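C-domain type II peptide synthetase (Streptomyces globisporus, PDB 4ZNM) is a condensation-domain protein of the type II peptide synthetase kind, belonging to the CoA-dependent acyltransferase superfamily. Local coordinates at residues S21-Q24 with E25-M29; L345-S348 with R349-P352. One frame throughout, in Å; residues are numbered along the deposited sequence.

Contact 1: residues S21-Q24 with E25-M29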
loop_
_atom_site.group_PDB
_atom_site.type_symbol
_atom_site.label_atom_id
_atom_site.label_comp_id
_atom_site.label_asym_id
_atom_site.label_seq_id
_atom_site.Cartn_x
_atom_site.Cartn_y
_atom_site.Cartn_z
ATOM N N SER A 21 3.116 11.132 -13.349
ATOM C CA SER A 21 2.779 11.767 -12.081
ATOM C C SER A 21 4.026 11.952 -11.217
ATOM O O SER A 21 5.045 11.317 -11.458
ATOM C CB SER A 21 1.781 10.922 -11.325
ATOM O OG SER A 21 2.361 9.673 -10.958
ATOM N N PHE A 22 3.935 12.788 -10.182
ATOM C CA PHE A 22 4.991 12.882 -9.194
ATOM C C PHE A 22 5.258 11.527 -8.551
ATOM O O PHE A 22 6.428 11.150 -8.341
ATOM C CB PHE A 22 4.641 13.922 -8.123
ATOM C CG PHE A 22 4.714 15.343 -8.598
ATOM C CD1 PHE A 22 5.701 15.755 -9.485
ATOM C CD2 PHE A 22 3.820 16.284 -8.132
ATOM C CE1 PHE A 22 5.783 17.062 -9.902
ATOM C CE2 PHE A 22 3.896 17.603 -8.553
ATOM C CZ PHE A 22 4.883 17.990 -9.433
ATOM N N HIS A 23 4.209 10.752 -8.285
ATOM C CA HIS A 23 4.442 9.460 -7.714
ATOM C C HIS A 23 5.238 8.577 -8.684
ATOM O O HIS A 23 6.121 7.847 -8.279
ATOM C CB HIS A 23 3.142 8.769 -7.359
ATOM C CG HIS A 23 3.340 7.383 -6.845
ATOM N ND1 HIS A 23 3.999 7.115 -5.661
ATOM C CD2 HIS A 23 2.992 6.180 -7.366
ATOM C CE1 HIS A 23 4.024 5.808 -5.460
ATOM N NE2 HIS A 23 3.419 5.216 -6.476
ATOM N N GLN A 24 4.888 8.618 -9.954
ATOM C CA GLN A 24 5.579 7.802 -10.945
ATOM C C GLN A 24 7.053 8.270 -11.101
ATOM O O GLN A 24 7.947 7.447 -11.309
ATOM C CB GLN A 24 4.814 7.849 -12.264
ATOM C CG GLN A 24 3.522 7.006 -12.157
ATOM C CD GLN A 24 2.532 7.210 -13.286
ATOM O OE1 GLN A 24 2.628 8.168 -14.044
ATOM N NE2 GLN A 24 1.534 6.313 -13.369
ATOM N N GLU A 25 7.296 9.571 -10.983
ATOM C CA GLU A 25 8.675 10.103 -10.910
ATOM C C GLU A 25 9.469 9.508 -9.742
ATOM O O GLU A 25 10.648 9.141 -9.872
ATOM C CB GLU A 25 8.675 11.624 -10.743
ATOM C CG GLU A 25 8.357 12.399 -11.980
ATOM C CD GLU A 25 8.468 13.916 -11.785
ATOM O OE1 GLU A 25 8.926 14.404 -10.710
ATOM O OE2 GLU A 25 8.078 14.618 -12.737
ATOM N N PHE A 26 8.825 9.458 -8.588
ATOM C CA PHE A 26 9.422 8.815 -7.426
ATOM C C PHE A 26 9.792 7.375 -7.782
ATOM O O PHE A 26 10.889 6.942 -7.505
ATOM C CB PHE A 26 8.459 8.893 -6.229
ATOM C CG PHE A 26 8.759 7.924 -5.119
ATOM C CD1 PHE A 26 9.712 8.202 -4.177
ATOM C CD2 PHE A 26 8.051 6.749 -5.009
ATOM C CE1 PHE A 26 9.951 7.327 -3.167
ATOM C CE2 PHE A 26 8.307 5.867 -4.000
ATOM C CZ PHE A 26 9.242 6.159 -3.078
ATOM N N LEU A 27 8.898 6.637 -8.430
ATOM C CA LEU A 27 9.205 5.252 -8.801
ATOM C C LEU A 27 10.422 5.150 -9.760
ATOM O O LEU A 27 11.194 4.208 -9.665
ATOM C CB LEU A 27 7.967 4.575 -9.435
ATOM C CG LEU A 27 6.727 4.452 -8.486
ATOM C CD1 LEU A 27 5.514 3.914 -9.193
ATOM C CD2 LEU A 27 7.035 3.577 -7.301
ATOM N N CYS A 28 10.555 6.104 -10.683
ATOM C CA CYS A 28 11.731 6.168 -11.566
ATOM C C CYS A 28 13.039 6.152 -10.790
ATOM O O CYS A 28 14.033 5.606 -11.266
ATOM C CB CYS A 28 11.702 7.410 -12.443
ATOM S SG CYS A 28 10.504 7.302 -13.763
HETATM N N MSE A 29 13.031 6.726 -9.591
HETATM C CA MSE A 29 14.247 6.775 -8.800
HETATM C C MSE A 29 14.672 5.344 -8.431
HETATM O O MSE A 29 15.840 5.115 -8.103
HETATM C CB MSE A 29 14.063 7.621 -7.527
HETATM C CG MSE A 29 13.651 9.074 -7.767
HETATM SE SE MSE A 29 13.252 10.107 -6.093
HETATM C CE MSE A 29 14.628 9.354 -5.045
#
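Leu-27 lies over one face of the His-23 imidazole, one helical turn further along the chain. Its CG makes a CH-pi contact 4.3 Å from the centroid of the His-23 ring, displaced toward the rim, and its CD1 comes within 3.7 Å of His-23 NE2. The imidazole reaches this place because His-23 CG is anti to its own backbone N (chi1 176°), which swings the ring outward with a lean toward the next turn, under Leu-27. Phe-26 sends its ring out with a similar first torsion; the two aromatic planes are nearly parallel but slid so far apart that they barely overlap. Instead, the edge of the Phe-26 ring is turned to the carbonyl oxygen of His-23.

On another side of the helix, Phe-22 and Glu-25 run side by side in the same direction. Both have CG beside the backbone N, and the extended glutamate chain carries its carboxylate to the ring edge, where OE1 stands 3.7 Å from Phe-22 CD1, near the ring plane. The two planes are steeply inclined, at 75°. The carboxylate has a stronger partner beyond this helix: OE2 forms a salt bridge with Arg-201.

At the N-terminal end of the helix, with Ser-21 as N-cap, Ser-21 and Gln-24 bind each other reciprocally. Ser-21 OG accepts from Gln-24 N at 2.9 Å, while Gln-24 OE1 accepts from Ser-21 N at 3.1 Å. Gln-24 NE2 donates to the carbonyl of Thr-158, so both ends of this buried amide are engaged and its rotation is fixed. Regular i to i+4 bonds follow, beginning with Glu-25 N to Ser-21 O at 2.9 Å. The arrangement is a capping box opening a short, largely buried alpha-helix.

Contact 2: residues L345-S348 with R349-P352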
loop_
_atom_site.group_PDB
_atom_site.type_symbol
_atom_site.label_atom_id
_atom_site.label_comp_id
_atom_site.label_asym_id
_atom_site.label_seq_id
_atom_site.Cartn_x
_atom_site.Cartn_y
_atom_site.Cartn_z
ATOM N N LEU A 345 4.881 17.650 0.772
ATOM C CA LEU A 345 5.252 17.848 -0.628
ATOM C C LEU A 345 5.451 16.539 -1.380
ATOM O O LEU A 345 5.897 15.546 -0.792
ATOM C CB LEU A 345 6.554 18.651 -0.711
ATOM C CG LEU A 345 6.553 20.104 -0.208
ATOM C CD1 LEU A 345 7.963 20.638 -0.285
ATOM C CD2 LEU A 345 5.600 20.975 -1.030
ATOM N N PRO A 346 5.187 16.550 -2.694
ATOM C CA PRO A 346 5.567 15.375 -3.484
ATOM C C PRO A 346 7.051 15.098 -3.317
ATOM O O PRO A 346 7.875 15.999 -3.561
ATOM C CB PRO A 346 5.241 15.775 -4.929
ATOM C CG PRO A 346 4.531 17.097 -4.848
ATOM C CD PRO A 346 4.853 17.705 -3.546
ATOM N N PHE A 347 7.389 13.869 -2.931
ATOM C CA PHE A 347 8.751 13.562 -2.544
ATOM C C PHE A 347 9.775 13.863 -3.648
ATOM O O PHE A 347 10.880 14.288 -3.348
ATOM C CB PHE A 347 8.870 12.096 -2.114
ATOM C CG PHE A 347 10.196 11.764 -1.480
ATOM C CD1 PHE A 347 11.104 10.961 -2.120
ATOM C CD2 PHE A 347 10.533 12.271 -0.240
ATOM C CE1 PHE A 347 12.334 10.647 -1.533
ATOM C CE2 PHE A 347 11.750 11.958 0.346
ATOM C CZ PHE A 347 12.646 11.151 -0.306
ATOM N N SER A 348 9.420 13.639 -4.913
ATOM C CA SER A 348 10.364 13.857 -6.009
ATOM C C SER A 348 10.770 15.337 -6.107
ATOM O O SER A 348 11.864 15.652 -6.579
ATOM C CB SER A 348 9.770 13.378 -7.343
ATOM O OG SER A 348 8.692 14.215 -7.710
ATOM N N ARG A 349 9.916 16.228 -5.612
ATOM C CA ARG A 349 10.235 17.655 -5.507
ATOM C C ARG A 349 10.939 18.046 -4.199
ATOM O O ARG A 349 11.642 19.054 -4.132
ATOM C CB ARG A 349 8.949 18.490 -5.642
ATOM C CG ARG A 349 8.372 18.523 -7.060
ATOM C CD ARG A 349 9.325 19.173 -8.074
ATOM N NE ARG A 349 8.851 19.011 -9.452
ATOM C CZ ARG A 349 8.063 19.874 -10.091
ATOM N NH1 ARG A 349 7.690 19.625 -11.344
ATOM N NH2 ARG A 349 7.637 20.979 -9.483
ATOM N N LEU A 350 10.718 17.268 -3.155
ATOM C CA LEU A 350 11.335 17.551 -1.870
ATOM C C LEU A 350 12.793 17.083 -1.847
ATOM O O LEU A 350 13.650 17.778 -1.353
ATOM C CB LEU A 350 10.555 16.876 -0.749
ATOM C CG LEU A 350 11.226 16.800 0.627
ATOM C CD1 LEU A 350 11.620 18.194 1.069
ATOM C CD2 LEU A 350 10.335 16.159 1.667
ATOM N N ILE A 351 13.077 15.899 -2.376
ATOM C CA ILE A 351 14.367 15.271 -2.127
ATOM C C ILE A 351 15.558 16.097 -2.674
ATOM O O ILE A 351 16.615 16.114 -2.059
ATOM C CB ILE A 351 14.387 13.827 -2.674
ATOM C CG1 ILE A 351 15.723 13.172 -2.383
ATOM C CG2 ILE A 351 14.085 13.776 -4.151
ATOM C CD1 ILE A 351 15.908 12.817 -0.956
ATOM N N PRO A 352 15.388 16.813 -3.796
ATOM C CA PRO A 352 16.556 17.588 -4.235
ATOM C C PRO A 352 16.927 18.687 -3.235
ATOM O O PRO A 352 18.055 19.158 -3.262
ATOM C CB PRO A 352 16.105 18.200 -5.576
ATOM C CG PRO A 352 14.868 17.450 -5.962
ATOM C CD PRO A 352 14.227 17.060 -4.658
#
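The short helix 347-350, entered through a proline at its N-cap and passing into a 3-10 segment, is held together by the turn between Pro-346 and Ile-351. Pro-346 O is gripped by two backbone donors: Leu-350 N at 3.1 Å, in the carbonyl plane, and Arg-349 N at 2.9 Å, which stands above that plane. One carbonyl thus serves an alpha-type and a 3-10-type bond together. The next carbonyl, Phe-347 O, receives a straighter bond from Ile-351 N at 2.9 Å, with a weak second one from Leu-350 N.

The main ring contact is between Phe-347 and Ile-351. With Phe-347 CG opposite its backbone N (chi1 -170°), the ring slants outward and forward, beneath Ile-351. The branch carbon Ile-351 CB makes a CH-pi contact 4.2 Å from the centroid of the Phe-347 ring, offset toward the rim. CG1 lies anti to the backbone N and the chain then bends (chi2 73°), which brings CD1 to 3.7 Å from Phe-347 CZ, whereas CG2 turns back to the backbone and lies 3.3 Å from Phe-347 O. Met-358 touches both Phe-347 and Ile-351.

Leu-345 and Leu-350 meet loosely through their CB atoms, and Trp-216 of helix 207-219 touches both side chains. Further along, the ring of Pro-352, within the 3-10 continuation, packs its CD 3.4 Å from Ser-348 O. With the bifurcated Pro-346 O as its first turn, the arrangement is a proline-capped short helix of about one turn that runs on into a 3-10 segment.

Contact 1 comes first along the chain, on helix 22-28, and contact 2 follows more than 300 residues later, on helix 347-350; their centres are nevertheless about 10 Å apart, on the same side of the chain's centre. The two short helices touch directly. A probable hydrogen bond joins Glu-25 OE1 to Ser-348 OG at 3.0 Å, while the Phe-22 ring packs against Pro-346 and Arg-349, and Phe-26 against Phe-347. Phe-313 of strand 312-319 meets the rings of both Phe-26 and Phe-347. The N-terminal helix is thereby joined, by polar and aromatic contacts, to a late part of the condensation-domain fold.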